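Protein DOA1 (Saccharomyces cerevisiae, PDB 3ODT) probably binds ubiquitin through its WD40 beta-propeller domain and regulates the turnover of F-box proteins. Local coordinates at residues H197-S202 / Y229-L234. Residues are numbered along the deposited sequence; the frame is centred on the assembly and turned at random.
Sequences HFISCS and YCIKLL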
loop_
_atom_site.group_PDB
_atom_site.type_symbol
_atom_site.label_atom_id
_atom_site.label_comp_id
_atom_site.label_asym_id
_atom_site.label_seq_id
_atom_site.Cartn_x
_atom_site.Cartn_y
_atom_site.Cartn_z
ATOM N N HIS A 197 2.764 13.174 12.727
ATOM C CA HIS A 197 2.335 11.880 13.198
ATOM C C HIS A 197 2.284 10.865 12.064
ATOM O O HIS A 197 1.896 11.191 10.942
ATOM C CB HIS A 197 0.930 11.980 13.801
ATOM C CG HIS A 197 0.828 12.994 14.885
ATOM N ND1 HIS A 197 0.608 14.324 14.626
ATOM C CD2 HIS A 197 0.934 12.874 16.228
ATOM C CE1 HIS A 197 0.595 14.991 15.769
ATOM N NE2 HIS A 197 0.781 14.133 16.753
ATOM N N PHE A 198 2.645 9.618 12.379
ATOM C CA PHE A 198 2.480 8.504 11.467
ATOM C C PHE A 198 1.957 7.283 12.195
ATOM O O PHE A 198 2.015 7.210 13.420
ATOM C CB PHE A 198 3.800 8.216 10.704
ATOM C CG PHE A 198 4.906 7.621 11.545
ATOM C CD1 PHE A 198 4.956 6.248 11.799
ATOM C CD2 PHE A 198 5.921 8.422 12.048
ATOM C CE1 PHE A 198 6.001 5.697 12.565
ATOM C CE2 PHE A 198 6.958 7.873 12.835
ATOM C CZ PHE A 198 7.011 6.522 13.078
ATOM N N ILE A 199 1.404 6.332 11.426
ATOM C CA ILE A 199 1.121 5.007 11.944
ATOM C C ILE A 199 2.016 4.012 11.243
ATOM O O ILE A 199 2.326 4.162 10.060
ATOM C CB ILE A 199 -0.355 4.612 11.847
ATOM C CG1 ILE A 199 -0.836 4.692 10.414
ATOM C CG2 ILE A 199 -1.191 5.580 12.679
ATOM C CD1 ILE A 199 -2.189 3.975 10.213
ATOM N N SER A 200 2.455 2.991 11.965
ATOM C CA SER A 200 3.259 1.932 11.386
ATOM C C SER A 200 2.649 0.599 11.803
ATOM O O SER A 200 1.934 0.513 12.804
ATOM C CB SER A 200 4.693 1.997 11.899
ATOM O OG SER A 200 4.705 2.000 13.309
ATOM N N CYS A 201 2.939 -0.436 11.034
ATOM C CA CYS A 201 2.560 -1.791 11.393
ATOM C C CYS A 201 3.698 -2.743 11.107
ATOM O O CYS A 201 4.642 -2.412 10.353
ATOM C CB CYS A 201 1.286 -2.230 10.647
ATOM S SG CYS A 201 1.490 -2.474 8.877
ATOM N N SER A 202 3.604 -3.934 11.694
ATOM C CA SER A 202 4.753 -4.791 11.788
ATOM C C SER A 202 4.427 -6.285 11.822
ATOM O O SER A 202 3.287 -6.700 12.075
ATOM C CB SER A 202 5.506 -4.353 13.057
ATOM O OG SER A 202 6.513 -5.245 13.503
ATOM N N TYR A 229 0.420 -6.568 7.310
ATOM C CA TYR A 229 1.084 -6.239 6.052
ATOM C C TYR A 229 0.796 -4.851 5.507
ATOM O O TYR A 229 1.622 -4.294 4.790
ATOM C CB TYR A 229 0.675 -7.244 4.981
ATOM C CG TYR A 229 1.101 -8.672 5.236
ATOM C CD1 TYR A 229 2.390 -8.978 5.667
ATOM C CD2 TYR A 229 0.223 -9.715 5.059
ATOM C CE1 TYR A 229 2.785 -10.278 5.892
ATOM C CE2 TYR A 229 0.624 -11.035 5.251
ATOM C CZ TYR A 229 1.895 -11.295 5.690
ATOM O OH TYR A 229 2.287 -12.575 5.889
ATOM N N CYS A 230 -0.382 -4.290 5.814
ATOM C CA CYS A 230 -0.776 -3.059 5.143
ATOM C C CYS A 230 -1.690 -2.297 6.066
ATOM O O CYS A 230 -2.454 -2.920 6.809
ATOM C CB CYS A 230 -1.516 -3.389 3.834
ATOM S SG CYS A 230 -1.860 -1.928 2.805
ATOM N N ILE A 231 -1.563 -0.964 6.065
ATOM C CA ILE A 231 -2.466 -0.053 6.739
ATOM C C ILE A 231 -2.735 1.138 5.826
ATOM O O ILE A 231 -1.875 1.556 5.054
ATOM C CB ILE A 231 -1.893 0.482 8.062
ATOM C CG1 ILE A 231 -0.454 0.950 7.884
ATOM C CG2 ILE A 231 -1.971 -0.577 9.132
ATOM C CD1 ILE A 231 0.190 1.546 9.104
ATOM N N LYS A 232 -3.944 1.673 5.934
ATOM C CA LYS A 232 -4.381 2.864 5.219
ATOM C C LYS A 232 -5.307 3.662 6.114
ATOM O O LYS A 232 -5.922 3.122 7.015
ATOM C CB LYS A 232 -5.125 2.532 3.921
ATOM C CG LYS A 232 -4.283 1.850 2.855
ATOM C CD LYS A 232 -3.281 2.799 2.217
ATOM C CE LYS A 232 -2.181 2.007 1.529
ATOM N NZ LYS A 232 -2.654 1.254 0.310
ATOM N N LEU A 233 -5.386 4.953 5.860
ATOM C CA LEU A 233 -6.366 5.820 6.503
ATOM C C LEU A 233 -7.579 6.027 5.606
ATOM O O LEU A 233 -7.462 6.384 4.440
ATOM C CB LEU A 233 -5.750 7.187 6.854
ATOM C CG LEU A 233 -4.524 7.110 7.759
ATOM C CD1 LEU A 233 -3.836 8.466 7.911
ATOM C CD2 LEU A 233 -4.931 6.526 9.124
ATOM N N LEU A 234 -8.756 5.788 6.173
ATOM C CA LEU A 234 -10.020 6.085 5.535
ATOM C C LEU A 234 -10.288 7.581 5.509
ATOM O O LEU A 234 -9.694 8.358 6.255
ATOM C CB LEU A 234 -11.129 5.361 6.303
ATOM C CG LEU A 234 -11.114 3.852 6.094
ATOM C CD1 LEU A 234 -11.901 3.151 7.186
ATOM C CD2 LEU A 234 -11.663 3.497 4.715
#
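Ile231 packs against strand 197-202, between the side chains of Ile199 and Cys201. Its CB lies 4.1 Å from Ile199 CD1. CG2 branches toward Cys201 and sits 4.0 Å from both its CB and its SG. With chi1 at 47°, CG1 sits between N and C, 4.1 Å from Cys201 SG, and the chain then runs on extended. This carries CD1 to within 3.6 Å of Ile199 CG1 and 3.5 Å of Ile199 O. The same methyl lies against the main chain of Ser200 and Cys201. The two isoleucines pass alongside each other in opposite directions. Beyond Ile231, Ile199 CD1 meets Leu233 CD2 at 3.9 Å. At the other end, Cys201 SG rests 4.0 Å from Cys230 N. Tyr229 and Cys230 form a classic beta bulge opposite Cys242.

The strands belong to successive four-stranded blades of the WD40 propeller. Strand 197-202 is the second of its blade, and 229-233 lies on the innermost strand of the next. They run nearly antiparallel (162°), with axes 7.1 Å apart. Ala191 and Ile239 also touch Ile199. The segments meet through buried van der Waals packing of methyls, sulfur and main chain, without hydrogen bonds, so the contact rests on shape and burial.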